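PDB 6ZJK: ribonucleoside-diphosphate reductase subunit beta from Clostridium botulinum, which forms the iron-binding beta (R2) subunit of ribonucleotide reductase, which converts ribonucleoside diphosphates to deoxyribonucleotides, probably by supplying the radical that starts the reaction. Local coordinates for residues D90-F102 with E279-I291. Residues are numbered along the deposited sequence; the frame is centred on the assembly and turned at random.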
# COMPACT_ATOMS: atom_id res chain seq x y z
N ASP A 90 31.51 -8.86 -20.72
CA ASP A 90 31.21 -9.88 -19.72
C ASP A 90 31.26 -9.30 -18.31
O ASP A 90 30.46 -9.66 -17.45
CB ASP A 90 32.17 -11.07 -19.83
CG ASP A 90 32.00 -11.84 -21.14
OD1 ASP A 90 30.92 -11.78 -21.75
OD2 ASP A 90 32.92 -12.59 -21.52
N GLY A 91 32.22 -8.39 -18.06
CA GLY A 91 32.31 -7.79 -16.74
C GLY A 91 31.14 -6.88 -16.42
O GLY A 91 30.67 -6.83 -15.27
N GLU A 92 30.64 -6.15 -17.42
CA GLU A 92 29.46 -5.32 -17.20
C GLU A 92 28.23 -6.17 -16.93
O GLU A 92 27.45 -5.87 -16.02
CB GLU A 92 29.23 -4.39 -18.39
CG GLU A 92 30.23 -3.24 -18.50
CD GLU A 92 30.21 -2.56 -19.86
OE1 GLU A 92 29.69 -3.17 -20.83
OE2 GLU A 92 30.72 -1.41 -19.97
N ARG A 93 28.04 -7.26 -17.72
CA ARG A 93 26.89 -8.14 -17.51
C ARG A 93 26.95 -8.82 -16.15
O ARG A 93 25.93 -8.92 -15.45
CB ARG A 93 26.80 -9.21 -18.60
CG ARG A 93 26.02 -8.86 -19.86
CD ARG A 93 24.51 -8.70 -19.54
NE ARG A 93 23.93 -9.93 -18.99
CZ ARG A 93 23.58 -11.00 -19.70
NH1 ARG A 93 23.74 -11.02 -21.02
NH2 ARG A 93 23.09 -12.06 -19.08
N ASN A 94 28.14 -9.29 -15.75
CA ASN A 94 28.29 -9.89 -14.43
C ASN A 94 27.82 -8.94 -13.34
O ASN A 94 27.04 -9.32 -12.46
CB ASN A 94 29.75 -10.29 -14.20
CG ASN A 94 30.02 -10.75 -12.78
OD1 ASN A 94 29.77 -11.90 -12.44
ND2 ASN A 94 30.55 -9.85 -11.94
N ALA A 95 28.20 -7.67 -13.45
CA ALA A 95 27.80 -6.72 -12.42
C ALA A 95 26.30 -6.41 -12.53
O ALA A 95 25.59 -6.42 -11.52
CB ALA A 95 28.64 -5.44 -12.54
N PHE A 96 25.81 -6.19 -13.75
CA PHE A 96 24.40 -5.88 -13.99
C PHE A 96 23.47 -6.97 -13.46
O PHE A 96 22.46 -6.68 -12.80
CB PHE A 96 24.19 -5.62 -15.49
CG PHE A 96 22.77 -5.26 -15.88
CD1 PHE A 96 21.83 -6.27 -16.10
CD2 PHE A 96 22.39 -3.95 -16.09
CE1 PHE A 96 20.50 -5.95 -16.45
CE2 PHE A 96 21.06 -3.62 -16.45
CZ PHE A 96 20.13 -4.62 -16.63
N ASP A 97 23.76 -8.24 -13.77
CA ASP A 97 22.89 -9.34 -13.35
C ASP A 97 22.79 -9.44 -11.83
O ASP A 97 21.70 -9.60 -11.28
CB ASP A 97 23.39 -10.67 -13.94
CG ASP A 97 23.37 -10.71 -15.47
OD1 ASP A 97 22.94 -9.72 -16.10
OD2 ASP A 97 23.80 -11.74 -16.06
N LYS A 98 23.93 -9.37 -11.14
CA LYS A 98 23.91 -9.57 -9.69
C LYS A 98 23.25 -8.40 -8.95
O LYS A 98 22.58 -8.60 -7.93
CB LYS A 98 25.33 -9.80 -9.16
CG LYS A 98 25.89 -11.16 -9.58
CD LYS A 98 27.40 -11.19 -9.50
CE LYS A 98 27.93 -12.46 -10.14
NZ LYS A 98 27.36 -13.66 -9.46
N ILE A 99 23.45 -7.18 -9.44
CA ILE A 99 22.94 -6.02 -8.73
C ILE A 99 21.43 -5.96 -8.85
O ILE A 99 20.71 -5.76 -7.85
CB ILE A 99 23.60 -4.74 -9.28
CG1 ILE A 99 25.05 -4.64 -8.80
CG2 ILE A 99 22.78 -3.54 -8.91
CD1 ILE A 99 25.83 -3.60 -9.54
N ILE A 100 20.91 -6.13 -10.07
CA ILE A 100 19.47 -5.99 -10.24
C ILE A 100 18.73 -7.16 -9.59
O ILE A 100 17.60 -7.01 -9.12
CB ILE A 100 19.13 -5.79 -11.73
CG1 ILE A 100 17.79 -5.06 -11.85
CG2 ILE A 100 19.11 -7.10 -12.45
CD1 ILE A 100 17.59 -4.36 -13.16
N SER A 101 19.36 -8.34 -9.50
CA SER A 101 18.66 -9.36 -8.73
C SER A 101 18.70 -9.04 -7.24
O SER A 101 17.69 -9.19 -6.54
CB SER A 101 19.27 -10.73 -9.00
OG SER A 101 18.85 -11.67 -8.02
N PHE A 102 19.76 -8.42 -6.73
CA PHE A 102 19.81 -8.00 -5.33
C PHE A 102 18.80 -6.90 -5.03
O PHE A 102 18.08 -6.97 -4.02
CB PHE A 102 21.23 -7.51 -4.99
CG PHE A 102 21.38 -7.03 -3.59
CD1 PHE A 102 21.15 -7.88 -2.51
CD2 PHE A 102 21.76 -5.72 -3.33
CE1 PHE A 102 21.30 -7.44 -1.21
CE2 PHE A 102 21.91 -5.27 -2.03
CZ PHE A 102 21.69 -6.14 -0.97
N GLU A 279 28.30 -3.59 2.34
CA GLU A 279 28.02 -2.96 1.06
C GLU A 279 29.30 -2.67 0.28
O GLU A 279 29.32 -2.78 -0.95
CB GLU A 279 27.19 -1.69 1.29
CG GLU A 279 26.64 -1.08 0.04
CD GLU A 279 25.79 -2.06 -0.78
OE1 GLU A 279 25.01 -2.86 -0.21
OE2 GLU A 279 25.94 -2.06 -2.02
N ILE A 280 30.37 -2.28 0.97
CA ILE A 280 31.65 -2.06 0.29
C ILE A 280 32.17 -3.37 -0.29
O ILE A 280 32.60 -3.45 -1.45
CB ILE A 280 32.66 -1.44 1.26
CG1 ILE A 280 32.26 -0.01 1.64
CG2 ILE A 280 34.05 -1.43 0.65
CD1 ILE A 280 33.18 0.63 2.69
N GLN A 281 32.18 -4.41 0.55
CA GLN A 281 32.69 -5.69 0.05
C GLN A 281 31.82 -6.24 -1.09
O GLN A 281 32.34 -6.69 -2.11
CB GLN A 281 32.71 -6.66 1.21
CG GLN A 281 33.80 -7.67 1.18
CD GLN A 281 33.66 -8.63 2.33
OE1 GLN A 281 34.67 -9.17 2.83
NE2 GLN A 281 32.44 -8.82 2.79
N TRP A 282 30.50 -6.02 -1.08
CA TRP A 282 29.62 -6.43 -2.17
C TRP A 282 29.89 -5.61 -3.42
O TRP A 282 29.98 -6.16 -4.52
CB TRP A 282 28.15 -6.29 -1.73
CG TRP A 282 27.12 -6.35 -2.84
CD1 TRP A 282 26.46 -5.30 -3.40
CD2 TRP A 282 26.62 -7.53 -3.50
NE1 TRP A 282 25.58 -5.74 -4.37
CE2 TRP A 282 25.66 -7.10 -4.45
CE3 TRP A 282 26.89 -8.90 -3.38
CZ2 TRP A 282 24.98 -8.00 -5.28
CZ3 TRP A 282 26.21 -9.79 -4.22
CH2 TRP A 282 25.26 -9.34 -5.15
N GLY A 283 30.03 -4.29 -3.26
CA GLY A 283 30.31 -3.43 -4.40
C GLY A 283 31.61 -3.76 -5.10
O GLY A 283 31.68 -3.77 -6.33
N GLN A 284 32.58 -4.15 -4.32
CA GLN A 284 33.85 -4.49 -4.85
C GLN A 284 33.77 -5.86 -5.54
O GLN A 284 34.33 -6.06 -6.54
CB GLN A 284 34.88 -4.47 -3.70
CG GLN A 284 35.35 -3.08 -3.28
CD GLN A 284 36.11 -3.05 -2.01
OE1 GLN A 284 36.10 -3.97 -1.26
NE2 GLN A 284 36.79 -1.98 -1.78
N TYR A 285 32.98 -6.74 -4.99
CA TYR A 285 32.90 -8.11 -5.50
C TYR A 285 32.25 -8.17 -6.88
O TYR A 285 32.74 -8.88 -7.77
CB TYR A 285 32.14 -8.97 -4.49
CG TYR A 285 31.69 -10.31 -5.04
CD1 TYR A 285 32.62 -11.30 -5.36
CD2 TYR A 285 30.34 -10.60 -5.21
CE1 TYR A 285 32.22 -12.53 -5.85
CE2 TYR A 285 29.92 -11.84 -5.71
CZ TYR A 285 30.87 -12.80 -6.03
OH TYR A 285 30.47 -14.03 -6.53
N VAL A 286 31.15 -7.42 -7.08
CA VAL A 286 30.42 -7.48 -8.34
C VAL A 286 31.09 -6.64 -9.43
O VAL A 286 30.97 -6.97 -10.61
CB VAL A 286 28.94 -7.07 -8.16
CG1 VAL A 286 28.24 -7.97 -7.16
CG2 VAL A 286 28.83 -5.63 -7.75
N THR A 287 31.79 -5.59 -9.06
CA THR A 287 32.43 -4.81 -10.07
C THR A 287 33.75 -5.45 -10.52
O THR A 287 34.09 -5.32 -11.63
CB THR A 287 32.67 -3.36 -9.66
OG1 THR A 287 33.23 -3.31 -8.37
CG2 THR A 287 31.38 -2.62 -9.64
N ASN A 288 34.47 -6.08 -9.62
CA ASN A 288 35.75 -6.73 -9.92
C ASN A 288 36.73 -5.89 -10.73
O ASN A 288 37.37 -6.41 -11.56
CB ASN A 288 35.48 -8.05 -10.64
CG ASN A 288 36.67 -8.98 -10.69
OD1 ASN A 288 37.39 -9.12 -9.76
ND2 ASN A 288 36.82 -9.65 -11.79
N ASN A 289 36.82 -4.60 -10.48
CA ASN A 289 37.69 -3.71 -11.21
C ASN A 289 37.54 -3.82 -12.70
O ASN A 289 38.45 -3.60 -13.42
CB ASN A 289 39.17 -3.85 -10.80
CG ASN A 289 39.40 -3.44 -9.36
OD1 ASN A 289 39.11 -2.33 -8.97
ND2 ASN A 289 39.86 -4.35 -8.57
N GLU A 290 36.36 -4.11 -13.16
CA GLU A 290 36.16 -4.17 -14.59
C GLU A 290 35.10 -3.20 -15.08
O GLU A 290 34.79 -3.20 -16.27
CB GLU A 290 35.80 -5.59 -15.05
CG GLU A 290 36.84 -6.63 -14.70
CD GLU A 290 36.53 -7.98 -15.26
OE1 GLU A 290 36.25 -8.05 -16.47
OE2 GLU A 290 36.48 -8.96 -14.48
N ILE A 291 34.59 -2.33 -14.21
CA ILE A 291 33.67 -1.27 -14.62
C ILE A 291 34.45 0.04 -14.67
O ILE A 291 34.95 0.53 -13.64
CB ILE A 291 32.45 -1.16 -13.69
CG1 ILE A 291 31.80 -2.53 -13.50
CG2 ILE A 291 31.43 -0.20 -14.26
CD1 ILE A 291 31.45 -3.20 -14.82
O HOH W 1 32.28 -7.64 -13.09
O HOH W 2 34.65 -8.17 -19.30
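Trp282 and Val286, one turn apart on helix 262-287, carry the apolar packing against helix 90-118. The indole edge meets the backbone of Lys98, with CZ2 3.6 Å from Lys98 O, while Phe102 lies obliquely beside it, planes at 47°. With CG anti to the backbone N (chi1 166°), Trp282 reaches across to this helix. Branched Val286 serves two neighbours: CG1 touches the aliphatic part of Lys98, and CG2 lies 4.0 Å from Ile99 CG1. Lys98 thus lends methylenes to the interface while its ammonium bridges to Asp167. Small Ala95 permits close approach, its CB 3.4 Å from Val286 O. Beyond the helix end, Ile291 bends back so that CD1 sits 3.8 Å from Glu92 CA.

Polar links gather where helix 262-287 ends. Asn94 ND2 gives Val286 O a weak, bent hydrogen bond (3.2 Å), and a water touching both also reaches Gly91 O. A second water joins Gly91 N to Glu290 OE1. Side-chain-free Gly91 lets the Glu290 carboxylate come close, OE1 4.0 Å from Gly91 CA.

Segments 90-102 and 279-287 run roughly antiparallel (141°), their axes 9.1 Å apart at closest approach, packing typical of the all-helical ribonucleotide reductase R2 fold, with the side chain of Phe102 about 11 Å from a bound iron (III) ion.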